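Local coordinates for Lys-gingipain catalytic subunit (PDB 4RBM), which cleaves proteins after lysine residues as a secreted cysteine endopeptidase of Porphyromonas gingivalis, at residues T251-Y256 and G278-S283; M371-T376 and S441-V446. All blocks are in the same frame, centred on the assembly; numbering follows the deposited sequence.

Interaction 1. Residues T251-Y256 and G278-S283; sequences TAQFDY and GSSPNS. With CA (calcium ion), chain B; CKC ((3S)-3,7-diaminoheptan-2-one), chain R.
A chi1 of -167° sets CG of Gln253 opposite the backbone N, and with the chain extended beyond it (chi2 175°) the side chain runs alongside the Ser280 carbonyl, its CB, CG and amide all close to that oxygen. The amide ends the run with a nearly straight hydrogen bond, Gln253 NE2 to Ser280 O at 2.9 Å, the acceptor lying almost in the amide plane. The Ser280 hydroxyl oxygen lies against CA and CG of Gln253 while hydrogen-bonded to Val100 O. Next to this grip, Ala252 N donates to Ser279 O over 3.0 Å, reaching it from above the carbonyl plane. CB of Ala252 sits 3.5 Å from Gly278 C, close against the backbone. One water accepts from both Thr251 OG1 and Ser279 N, while the threonine hydroxyl also pairs with Tyr276 OH. In the caspase-like catalytic domain of this clan CD peptidase, the contact joins the loop after strand 242-247, the loop that also carries the nucleophile Cys249, to the end of the neighbouring parallel strand 273-279. Gln253 is the centre of an inverse gamma turn and the first residue of a type I turn ending at Tyr256. Along this turn Phe254 O binds the calcium ion at 2.3 Å, with three waters, Asp85 and Glu263 among the other ligands. In residues 278-283, Ser279 OG donates to Pro281 O (2.8 Å) within the chain that leads to Ser283, and Ser283 O lies 3.2 Å from CAL of the bound (3S)-3,7-diaminoheptan-2-one.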
loop_
_atom_site.group_PDB
_atom_site.type_symbol
_atom_site.label_atom_id
_atom_site.label_comp_id
_atom_site.label_asym_id
_atom_site.label_seq_id
_atom_site.Cartn_x
_atom_site.Cartn_y
_atom_site.Cartn_z
ATOM N N THR A 251 -0.947 8.383 14.609
ATOM C CA THR A 251 -0.180 7.118 14.701
ATOM C C THR A 251 0.930 6.999 13.636
ATOM O O THR A 251 1.803 6.137 13.767
ATOM C CB THR A 251 -1.086 5.903 14.596
ATOM O OG1 THR A 251 -1.735 5.913 13.316
ATOM C CG2 THR A 251 -2.111 5.829 15.732
ATOM N N ALA A 252 0.854 7.794 12.559
ATOM C CA ALA A 252 1.862 7.753 11.502
ATOM C C ALA A 252 2.739 9.018 11.561
ATOM O O ALA A 252 3.257 9.434 10.535
ATOM C CB ALA A 252 1.199 7.603 10.120
ATOM N N GLN A 253 2.919 9.618 12.763
ATOM C CA GLN A 253 3.737 10.830 12.888
ATOM C C GLN A 253 5.183 10.364 12.971
ATOM O O GLN A 253 5.751 10.260 14.059
ATOM C CB GLN A 253 3.285 11.675 14.088
ATOM C CG GLN A 253 3.878 13.076 14.072
ATOM C CD GLN A 253 3.319 13.917 15.179
ATOM O OE1 GLN A 253 4.024 14.218 16.145
ATOM N NE2 GLN A 253 2.039 14.314 15.072
ATOM N N PHE A 254 5.762 10.054 11.807
ATOM C CA PHE A 254 7.046 9.353 11.735
ATOM C C PHE A 254 8.309 10.195 12.060
ATOM O O PHE A 254 9.394 9.618 12.004
ATOM C CB PHE A 254 7.217 8.645 10.374
ATOM C CG PHE A 254 7.114 9.538 9.170
ATOM C CD1 PHE A 254 5.890 9.736 8.535
ATOM C CD2 PHE A 254 8.229 10.222 8.693
ATOM C CE1 PHE A 254 5.790 10.591 7.421
ATOM C CE2 PHE A 254 8.128 11.072 7.578
ATOM C CZ PHE A 254 6.913 11.253 6.956
ATOM N N ASP A 255 8.191 11.479 12.444
ATOM C CA ASP A 255 9.343 12.257 12.900
ATOM C C ASP A 255 9.261 12.428 14.441
ATOM O O ASP A 255 9.970 13.238 15.008
ATOM C CB ASP A 255 9.428 13.635 12.185
ATOM C CG ASP A 255 8.454 14.676 12.689
ATOM O OD1 ASP A 255 7.332 14.293 13.123
ATOM O OD2 ASP A 255 8.789 15.872 12.624
ATOM N N TYR A 256 8.352 11.703 15.097
ATOM C CA TYR A 256 8.199 11.772 16.554
ATOM C C TYR A 256 9.511 11.335 17.285
ATOM O O TYR A 256 10.387 10.669 16.690
ATOM C CB TYR A 256 6.998 10.910 16.983
ATOM C CG TYR A 256 6.648 11.028 18.447
ATOM C CD1 TYR A 256 6.241 12.246 18.995
ATOM C CD2 TYR A 256 6.620 9.903 19.267
ATOM C CE1 TYR A 256 5.914 12.359 20.346
ATOM C CE2 TYR A 256 6.284 10.002 20.618
ATOM C CZ TYR A 256 5.912 11.228 21.148
ATOM O OH TYR A 256 5.584 11.314 22.480
ATOM N N GLY A 278 -1.900 5.451 7.909
ATOM C CA GLY A 278 -2.322 6.239 9.064
ATOM C C GLY A 278 -2.046 7.704 8.823
ATOM O O GLY A 278 -1.492 8.067 7.775
ATOM N N SER A 279 -2.364 8.538 9.824
ATOM C CA SER A 279 -2.190 9.984 9.738
ATOM C C SER A 279 -1.019 10.499 10.587
ATOM O O SER A 279 -0.865 10.095 11.741
ATOM C CB SER A 279 -3.481 10.667 10.186
ATOM O OG SER A 279 -3.413 12.081 10.080
ATOM N N SER A 280 -0.220 11.420 10.017
ATOM C CA SER A 280 0.876 12.085 10.721
ATOM C C SER A 280 0.290 13.146 11.722
ATOM O O SER A 280 0.619 13.072 12.916
ATOM C CB SER A 280 1.858 12.699 9.735
ATOM O OG SER A 280 2.721 13.594 10.414
ATOM N N PRO A 281 -0.628 14.058 11.308
ATOM C CA PRO A 281 -1.266 14.964 12.286
ATOM C C PRO A 281 -2.578 14.354 12.796
ATOM O O PRO A 281 -2.862 13.178 12.547
ATOM C CB PRO A 281 -1.565 16.192 11.424
ATOM C CG PRO A 281 -2.082 15.530 10.145
ATOM C CD PRO A 281 -1.084 14.390 9.939
ATOM N N ASN A 282 -3.413 15.166 13.446
ATOM C CA ASN A 282 -4.743 14.693 13.842
ATOM C C ASN A 282 -5.561 14.356 12.604
ATOM O O ASN A 282 -5.381 14.991 11.560
ATOM C CB ASN A 282 -5.473 15.804 14.614
ATOM C CG ASN A 282 -5.018 16.003 16.040
ATOM O OD1 ASN A 282 -4.276 15.200 16.610
ATOM N ND2 ASN A 282 -5.399 17.135 16.626
ATOM N N SER A 283 -6.438 13.352 12.709
ATOM C CA SER A 283 -7.425 13.091 11.664
ATOM C C SER A 283 -8.746 13.595 12.227
ATOM O O SER A 283 -8.839 13.881 13.434
ATOM C CB SER A 283 -7.484 11.616 11.251
ATOM O OG SER A 283 -8.076 10.868 12.297
HETATM CA CA CA B . 10.653 7.904 12.963
HETATM C CAK CKC R . -7.344 11.094 17.120
HETATM C C CKC R . -8.560 11.410 17.931
HETATM O O CKC R . -8.467 11.397 19.150
HETATM C CA CKC R . -9.735 12.134 17.262
HETATM N N CKC R . -9.260 13.476 17.478
HETATM C CAL CKC R . -9.982 11.931 15.747
HETATM C CAH CKC R . -10.465 10.522 15.459
HETATM C CAG CKC R . -11.093 10.387 14.072
HETATM C CAI CKC R . -11.423 8.899 13.992
HETATM N NAM CKC R . -11.880 8.427 12.668
HETATM O O HOH W 1 -3.590 7.336 12.023
HETATM O O HOH W 2 9.370 8.772 14.940
HETATM O O HOH W 3 11.678 6.834 14.973
HETATM O O HOH W 4 12.155 9.836 13.491
#

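Interaction 2. Residues M371-T376 and S441-V446; sequences MPKTNT and SNYLPV. With HIS (histidine), chain H.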
loop_
_atom_site.group_PDB
_atom_site.type_symbol
_atom_site.label_atom_id
_atom_site.label_comp_id
_atom_site.label_asym_id
_atom_site.label_seq_id
_atom_site.Cartn_x
_atom_site.Cartn_y
_atom_site.Cartn_z
ATOM N N MET A 371 -9.507 -15.321 0.319
ATOM C CA MET A 371 -8.552 -16.252 -0.306
ATOM C C MET A 371 -8.252 -15.878 -1.771
ATOM O O MET A 371 -9.168 -15.888 -2.593
ATOM C CB MET A 371 -9.035 -17.713 -0.227
ATOM C CG MET A 371 -8.002 -18.711 -0.784
ATOM S SD MET A 371 -6.488 -18.874 0.219
ATOM C CE MET A 371 -7.166 -19.639 1.726
ATOM N N PRO A 372 -6.982 -15.597 -2.132
ATOM C CA PRO A 372 -6.684 -15.302 -3.554
ATOM C C PRO A 372 -6.927 -16.535 -4.451
ATOM O O PRO A 372 -6.779 -17.694 -4.020
ATOM C CB PRO A 372 -5.212 -14.893 -3.550
ATOM C CG PRO A 372 -4.651 -15.454 -2.286
ATOM C CD PRO A 372 -5.768 -15.522 -1.289
ATOM N N LYS A 373 -7.332 -16.273 -5.698
ATOM C CA LYS A 373 -7.671 -17.324 -6.655
ATOM C C LYS A 373 -6.425 -17.944 -7.277
ATOM O O LYS A 373 -5.351 -17.367 -7.192
ATOM C CB LYS A 373 -8.569 -16.733 -7.746
ATOM C CG LYS A 373 -9.977 -16.446 -7.247
ATOM C CD LYS A 373 -10.804 -15.692 -8.283
ATOM C CE LYS A 373 -11.171 -14.305 -7.809
ATOM N NZ LYS A 373 -9.984 -13.409 -7.720
ATOM N N THR A 374 -6.561 -19.145 -7.866
ATOM C CA THR A 374 -5.438 -19.806 -8.527
ATOM C C THR A 374 -5.468 -19.375 -9.991
ATOM O O THR A 374 -6.512 -19.442 -10.641
ATOM C CB THR A 374 -5.491 -21.332 -8.325
ATOM O OG1 THR A 374 -5.332 -21.594 -6.932
ATOM C CG2 THR A 374 -4.386 -22.081 -9.105
ATOM N N ASN A 375 -4.329 -18.928 -10.503
ATOM C CA ASN A 375 -4.267 -18.464 -11.877
ATOM C C ASN A 375 -4.112 -19.634 -12.860
ATOM O O ASN A 375 -3.818 -20.766 -12.454
ATOM C CB ASN A 375 -3.133 -17.446 -12.030
ATOM C CG ASN A 375 -3.415 -16.375 -13.051
ATOM O OD1 ASN A 375 -4.289 -16.517 -13.903
ATOM N ND2 ASN A 375 -2.659 -15.290 -13.009
ATOM N N THR A 376 -4.380 -19.363 -14.142
ATOM C CA THR A 376 -4.269 -20.332 -15.234
ATOM C C THR A 376 -3.189 -19.794 -16.167
ATOM O O THR A 376 -3.129 -18.575 -16.403
ATOM C CB THR A 376 -5.635 -20.590 -15.891
ATOM O OG1 THR A 376 -6.205 -19.353 -16.309
ATOM C CG2 THR A 376 -6.613 -21.310 -14.952
ATOM N N SER A 441 -4.213 -9.176 -9.573
ATOM C CA SER A 441 -4.829 -8.770 -8.310
ATOM C C SER A 441 -5.764 -9.846 -7.794
ATOM O O SER A 441 -6.628 -10.342 -8.528
ATOM C CB SER A 441 -5.579 -7.454 -8.483
ATOM O OG SER A 441 -6.365 -7.181 -7.340
ATOM N N ASN A 442 -5.556 -10.227 -6.518
ATOM C CA ASN A 442 -6.307 -11.250 -5.800
ATOM C C ASN A 442 -6.139 -12.657 -6.436
ATOM O O ASN A 442 -7.033 -13.500 -6.351
ATOM C CB ASN A 442 -7.795 -10.880 -5.631
ATOM C CG ASN A 442 -8.406 -11.613 -4.477
ATOM O OD1 ASN A 442 -7.711 -11.976 -3.524
ATOM N ND2 ASN A 442 -9.685 -11.930 -4.569
ATOM N N TYR A 443 -4.949 -12.911 -7.002
ATOM C CA TYR A 443 -4.521 -14.218 -7.501
ATOM C C TYR A 443 -3.188 -14.564 -6.874
ATOM O O TYR A 443 -2.341 -13.690 -6.661
ATOM C CB TYR A 443 -4.392 -14.306 -9.048
ATOM C CG TYR A 443 -5.712 -14.418 -9.762
ATOM C CD1 TYR A 443 -6.529 -13.307 -9.930
ATOM C CD2 TYR A 443 -6.114 -15.620 -10.345
ATOM C CE1 TYR A 443 -7.752 -13.401 -10.589
ATOM C CE2 TYR A 443 -7.344 -15.729 -11.003
ATOM C CZ TYR A 443 -8.154 -14.612 -11.126
ATOM O OH TYR A 443 -9.353 -14.672 -11.782
ATOM N N LEU A 444 -2.996 -15.849 -6.603
ATOM C CA LEU A 444 -1.704 -16.321 -6.131
ATOM C C LEU A 444 -0.679 -16.123 -7.259
ATOM O O LEU A 444 -1.011 -16.330 -8.451
ATOM C CB LEU A 444 -1.784 -17.803 -5.745
ATOM C CG LEU A 444 -2.624 -18.161 -4.531
ATOM C CD1 LEU A 444 -2.890 -19.674 -4.499
ATOM C CD2 LEU A 444 -1.975 -17.657 -3.226
ATOM N N PRO A 445 0.558 -15.726 -6.907
ATOM C CA PRO A 445 1.588 -15.560 -7.931
ATOM C C PRO A 445 2.049 -16.887 -8.511
ATOM O O PRO A 445 2.019 -17.935 -7.853
ATOM C CB PRO A 445 2.740 -14.908 -7.157
ATOM C CG PRO A 445 2.592 -15.467 -5.752
ATOM C CD PRO A 445 1.098 -15.486 -5.544
ATOM N N VAL A 446 2.448 -16.825 -9.766
ATOM C CA VAL A 446 3.051 -17.928 -10.489
ATOM C C VAL A 446 4.540 -17.573 -10.565
ATOM O O VAL A 446 4.892 -16.517 -11.098
ATOM C CB VAL A 446 2.390 -18.144 -11.866
ATOM C CG1 VAL A 446 3.115 -19.236 -12.647
ATOM C CG2 VAL A 446 0.910 -18.488 -11.705
HETATM N N HIS H . -10.680 -22.645 -4.007
HETATM C CA HIS H . -10.707 -22.936 -2.566
HETATM C C HIS H . -12.142 -22.851 -2.042
HETATM O O HIS H . -12.750 -21.783 -2.093
HETATM C CB HIS H . -9.776 -21.955 -1.811
HETATM C CG HIS H . -9.780 -22.113 -0.317
HETATM N ND1 HIS H . -8.920 -22.987 0.314
HETATM C CD2 HIS H . -10.530 -21.483 0.617
HETATM C CE1 HIS H . -9.161 -22.858 1.609
HETATM N NE2 HIS H . -10.123 -21.963 1.842
HETATM O O HOH W 5 -11.158 -14.102 -2.844
HETATM O O HOH W 6 -11.221 -10.401 -6.518
HETATM O O HOH W 7 -0.865 -14.992 -10.862
HETATM O O HOH W 8 -1.888 -18.836 -9.105
#
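Lys373 and Tyr443 form a single beta bridge in the C-terminal Ig-like domain, where the loop before strand 377-378 meets the loop between strands 433-439 and 446-451. Two nearly straight backbone bonds make the bridge: Lys373 N to Asn442 O and Leu444 N to Lys373 O, each 2.9 Å. The lysine side chain then folds over the tyrosine ring. Lys373 CB lies over one face, 3.9 Å from the centroid of the Tyr443 ring. Bends at chi3 (-115°) and chi4 (68°) bring Lys373 NZ back to the same ring as an off-centre cation-pi partner, 4.2 Å from the Tyr443 ring centroid. NZ also makes a weak bond to Asn442 O, which thus receives both the backbone and side-chain nitrogens of Lys373. Beside the bridge, Pro372 CG packs on Leu444 CD2 at 3.6 Å. Further out, Asn442 OD1 accepts from Arg369 N, and a water links Asn442 ND2 to Met371 O. The Asn375 amide is held by Ser395 and Ser398, while its CB lies near Tyr443 CD2. Two waters meet at the carbonyl of Leu444, one joining it to Asn375 ND2 and the other accepting from Asn375 N at 2.8 Å.

How the interactions relate
From the N terminus, the chain first builds the four-stranded parallel sheet, then enters the six-stranded sheet that carries interaction 1. That contact closes an excursion of 21 residues that takes in helix 261-267 and most of strand 273-279, tying the loop after strand 242-247 to the end of strand 273-279. Beyond strand 357-361, residues 371-376 open interaction 2, which closes a longer, helix-free loop of 64 residues and ties the segment before strand 377-378 to the one leading into strand 446-451, the two outermost strands of the antiparallel sheet. The two loops follow in series, neither nesting nor crossing. Their centres are 34 Å apart: one lies beside the catalytic site, the other in the Ig-like domain.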